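Local coordinates for protein desulfoferrodoxin (Rbo) (Treponema pallidum subsp. pallidum str. Nichols, PDB 1Y07) that probably reduces superoxide to hydrogen peroxide at an iron centre held by four histidines and a cysteine, as a class III superoxide reductase, at residues G2-Q10 / G19-E33. Residues are numbered along the deposited sequence; the frame is centred on the assembly and turned at random.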
loop_
_atom_site.group_PDB
_atom_site.type_symbol
_atom_site.label_atom_id
_atom_site.label_comp_id
_atom_site.label_asym_id
_atom_site.label_seq_id
_atom_site.Cartn_x
_atom_site.Cartn_y
_atom_site.Cartn_z
ATOM N N GLY B 2 12.643 10.515 2.547
ATOM C CA GLY B 2 12.965 9.403 1.620
ATOM C C GLY B 2 11.745 8.572 1.316
ATOM O O GLY B 2 11.782 7.764 0.373
ATOM N N ARG B 3 10.672 8.785 2.104
ATOM C CA ARG B 3 9.457 7.935 2.136
ATOM C C ARG B 3 9.827 6.459 2.093
ATOM O O ARG B 3 9.516 5.744 1.145
ATOM C CB ARG B 3 8.506 8.286 1.004
ATOM C CG ARG B 3 7.672 9.489 1.302
ATOM C CD ARG B 3 7.043 10.078 0.037
ATOM N NE ARG B 3 6.017 9.163 -0.461
ATOM C CZ ARG B 3 5.987 8.563 -1.662
ATOM N NH1 ARG B 3 6.929 8.765 -2.577
ATOM N NH2 ARG B 3 4.978 7.745 -1.921
ATOM N N GLU B 4 10.528 6.036 3.136
ATOM C CA GLU B 4 11.192 4.771 3.162
ATOM C C GLU B 4 10.211 3.655 3.528
ATOM O O GLU B 4 9.547 3.741 4.538
ATOM C CB GLU B 4 12.275 4.823 4.245
ATOM C CG GLU B 4 13.412 3.831 4.038
ATOM C CD GLU B 4 14.315 3.711 5.282
ATOM O OE1 GLU B 4 14.553 4.750 5.955
ATOM O OE2 GLU B 4 14.771 2.576 5.600
ATOM N N LEU B 5 10.175 2.616 2.704
ATOM C CA LEU B 5 9.320 1.450 2.907
ATOM C C LEU B 5 10.019 0.358 3.726
ATOM O O LEU B 5 11.185 0.042 3.492
ATOM C CB LEU B 5 8.904 0.873 1.561
ATOM C CG LEU B 5 7.860 1.671 0.816
ATOM C CD1 LEU B 5 7.559 1.000 -0.461
ATOM C CD2 LEU B 5 6.588 1.811 1.632
ATOM N N SER B 6 9.304 -0.185 4.710
ATOM C CA SER B 6 9.731 -1.356 5.418
ATOM C C SER B 6 8.622 -2.387 5.372
ATOM O O SER B 6 7.448 -2.035 5.177
ATOM C CB SER B 6 10.041 -1.032 6.889
ATOM O OG SER B 6 9.074 -0.131 7.448
ATOM N N PHE B 7 9.022 -3.648 5.561
ATOM C CA PHE B 7 8.144 -4.797 5.450
ATOM C C PHE B 7 8.335 -5.685 6.632
ATOM O O PHE B 7 9.464 -5.975 7.012
ATOM C CB PHE B 7 8.454 -5.545 4.151
ATOM C CG PHE B 7 8.398 -4.658 2.933
ATOM C CD1 PHE B 7 9.557 -4.056 2.418
ATOM C CD2 PHE B 7 7.181 -4.401 2.312
ATOM C CE1 PHE B 7 9.475 -3.208 1.284
ATOM C CE2 PHE B 7 7.112 -3.560 1.199
ATOM C CZ PHE B 7 8.268 -2.978 0.697
ATOM N N PHE B 8 7.228 -6.109 7.205
ATOM C CA PHE B 8 7.198 -6.954 8.398
ATOM C C PHE B 8 6.260 -8.122 8.052
ATOM O O PHE B 8 5.083 -7.894 7.791
ATOM C CB PHE B 8 6.645 -6.169 9.585
ATOM C CG PHE B 8 7.367 -4.865 9.828
ATOM C CD1 PHE B 8 7.113 -3.767 9.050
ATOM C CD2 PHE B 8 8.306 -4.758 10.835
ATOM C CE1 PHE B 8 7.784 -2.572 9.264
ATOM C CE2 PHE B 8 8.985 -3.570 11.038
ATOM C CZ PHE B 8 8.706 -2.467 10.236
ATOM N N LEU B 9 6.770 -9.348 8.099
ATOM C CA LEU B 9 6.045 -10.500 7.571
ATOM C C LEU B 9 5.855 -11.586 8.621
ATOM O O LEU B 9 6.816 -12.031 9.232
ATOM C CB LEU B 9 6.784 -11.074 6.363
ATOM C CG LEU B 9 7.442 -10.087 5.371
ATOM C CD1 LEU B 9 8.251 -10.856 4.389
ATOM C CD2 LEU B 9 6.450 -9.281 4.623
ATOM N N GLN B 10 4.604 -12.027 8.801
ATOM C CA GLN B 10 4.263 -13.152 9.708
ATOM C C GLN B 10 4.800 -14.476 9.200
ATOM O O GLN B 10 5.063 -14.574 7.997
ATOM C CB GLN B 10 2.753 -13.315 9.814
ATOM C CG GLN B 10 2.121 -12.455 10.855
ATOM C CD GLN B 10 0.806 -13.019 11.350
ATOM O OE1 GLN B 10 -0.215 -12.837 10.697
ATOM N NE2 GLN B 10 0.822 -13.690 12.513
ATOM N N GLY B 19 5.364 -0.627 6.450
ATOM C CA GLY B 19 5.654 0.604 7.152
ATOM C C GLY B 19 6.173 1.711 6.248
ATOM O O GLY B 19 6.951 1.480 5.325
ATOM N N MET B 20 5.656 2.913 6.462
ATOM C CA MET B 20 6.137 4.090 5.745
ATOM C C MET B 20 6.846 5.004 6.759
ATOM O O MET B 20 6.227 5.471 7.732
ATOM C CB MET B 20 5.010 4.805 4.995
ATOM C CG MET B 20 5.517 6.075 4.240
ATOM S SD MET B 20 6.792 5.839 2.893
ATOM C CE MET B 20 5.787 5.165 1.519
ATOM N N ASP B 21 8.153 5.203 6.542
ATOM C CA ASP B 21 9.012 5.977 7.444
ATOM C C ASP B 21 9.000 5.452 8.857
ATOM O O ASP B 21 8.953 6.197 9.835
ATOM C CB ASP B 21 8.680 7.498 7.352
ATOM C CG ASP B 21 9.084 8.063 6.044
ATOM O OD1 ASP B 21 10.136 7.669 5.511
ATOM O OD2 ASP B 21 8.376 8.880 5.431
ATOM N N ALA B 22 8.976 4.132 8.965
ATOM C CA ALA B 22 9.207 3.467 10.240
ATOM C C ALA B 22 10.596 3.891 10.755
ATOM O O ALA B 22 11.618 3.736 10.080
ATOM C CB ALA B 22 9.178 1.977 10.054
ATOM N N PRO B 23 10.640 4.331 11.983
ATOM C CA PRO B 23 11.913 4.520 12.683
ATOM C C PRO B 23 12.715 3.223 12.786
ATOM O O PRO B 23 12.068 2.183 12.948
ATOM C CB PRO B 23 11.462 4.957 14.056
ATOM C CG PRO B 23 10.136 5.509 13.845
ATOM C CD PRO B 23 9.479 4.654 12.817
ATOM N N ALA B 24 14.051 3.309 12.676
ATOM C CA ALA B 24 15.013 2.212 12.780
ATOM C C ALA B 24 14.700 1.361 13.975
ATOM O O ALA B 24 14.392 1.891 15.046
ATOM C CB ALA B 24 16.470 2.766 12.916
ATOM N N GLY B 25 14.765 0.045 13.784
ATOM C CA GLY B 25 14.458 -0.875 14.890
ATOM C C GLY B 25 12.964 -1.042 15.259
ATOM O O GLY B 25 12.617 -1.728 16.237
ATOM N N SER B 26 12.048 -0.453 14.493
ATOM C CA SER B 26 10.620 -0.659 14.737
ATOM C C SER B 26 10.314 -2.154 14.646
ATOM O O SER B 26 11.021 -2.885 13.933
ATOM C CB SER B 26 9.789 0.078 13.661
ATOM O OG SER B 26 9.853 1.482 13.833
ATOM N N SER B 27 9.241 -2.561 15.311
ATOM C CA SER B 27 8.755 -3.924 15.260
ATOM C C SER B 27 7.225 -4.028 15.463
ATOM O O SER B 27 6.550 -3.059 15.837
ATOM C CB SER B 27 9.498 -4.738 16.331
ATOM O OG SER B 27 9.178 -4.244 17.599
ATOM N N VAL B 28 6.694 -5.189 15.114
ATOM C CA VAL B 28 5.272 -5.488 15.216
ATOM C C VAL B 28 5.109 -6.741 16.016
ATOM O O VAL B 28 5.733 -7.788 15.718
ATOM C CB VAL B 28 4.643 -5.757 13.841
ATOM C CG1 VAL B 28 3.141 -5.851 13.960
ATOM C CG2 VAL B 28 5.054 -4.682 12.863
ATOM N N ALA B 29 4.289 -6.650 17.052
ATOM C CA ALA B 29 3.980 -7.803 17.883
ATOM C C ALA B 29 2.672 -8.348 17.337
ATOM O O ALA B 29 1.700 -7.628 17.239
ATOM C CB ALA B 29 3.812 -7.373 19.299
ATOM N N CYS B 30 2.647 -9.600 16.941
ATOM C CA CYS B 30 1.480 -10.083 16.212
ATOM C C CYS B 30 1.376 -11.610 16.416
ATOM O O CYS B 30 2.082 -12.399 15.788
ATOM C CB CYS B 30 1.573 -9.516 14.751
ATOM S SG CYS B 30 1.482 -10.572 13.328
ATOM N N GLY B 31 0.519 -11.996 17.370
ATOM C CA GLY B 31 0.538 -13.324 17.988
ATOM C C GLY B 31 1.617 -13.226 19.061
ATOM O O GLY B 31 1.801 -12.141 19.645
ATOM N N SER B 32 2.356 -14.308 19.321
ATOM C CA SER B 32 3.736 -14.088 19.757
ATOM C C SER B 32 4.722 -14.485 18.670
ATOM O O SER B 32 5.456 -15.481 18.759
ATOM C CB SER B 32 4.099 -14.703 21.101
ATOM O OG SER B 32 5.318 -14.089 21.520
ATOM N N GLU B 33 4.647 -13.721 17.597
ATOM C CA GLU B 33 5.826 -13.379 16.841
ATOM C C GLU B 33 6.107 -11.944 17.304
ATOM O O GLU B 33 5.186 -11.227 17.676
ATOM C CB GLU B 33 5.546 -13.402 15.333
ATOM C CG GLU B 33 5.269 -14.771 14.699
ATOM C CD GLU B 33 4.685 -14.630 13.286
ATOM O OE1 GLU B 33 3.511 -14.208 13.187
ATOM O OE2 GLU B 33 5.387 -14.928 12.282
HETATM O O HOH W 1 9.786 2.275 6.792
#
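M20 leaves its backbone with CG anti to N (chi1 179°), then bends at both later torsions, so that its SD comes to rest against the R3 carbonyl, 3.2 Å from R3 O, and beside R3 CB, while its CE presses on L5 CD2. F8, with CG anti to its own carbonyl carbon (chi1 -53°), is aimed instead at V28. Both belong to an antiparallel beta hairpin, strands 5-9 and 16-20, in the N-terminal region of the class III reductase. Its hydrogen-bonded pair is S6 and G19: S6 N reaches G19 O at 2.9 Å, and G19 N returns the bond to S6 O. L5 and M20 form the adjoining non-hydrogen-bonded pair.

Beyond it, D21 grips E4 twice. Its backbone N donates to E4 O in the carbonyl plane, while its OD1 accepts from E4 N at 2.9 Å, met from above the carboxylate plane. A water takes a hydrogen bond from A22 N, gives one to E4 O and also bonds S6 OG, tying the strand end to the departing chain.

That chain passes through a type II turn, P23 to S26, and returns alongside the F8 ring. S26 O lies in the ring plane at its edge, 3.6 Å from F8 CE2, and V28 CG2 packs obliquely on F8 CG at 3.8 Å. Residues G19 and 27-29 join a beta ladder with the second subunit, carrying the sheet across the dimer interface; the F7 ring, pointing away from 19-33, meets W80 and Y116 of the same chain.

At the far end Q10 NE2 donates to E33 OE1 at 2.8 Å, nearly along the carboxylate C-O axis, with E33 OE1 only 12° out of the Q10 amide plane.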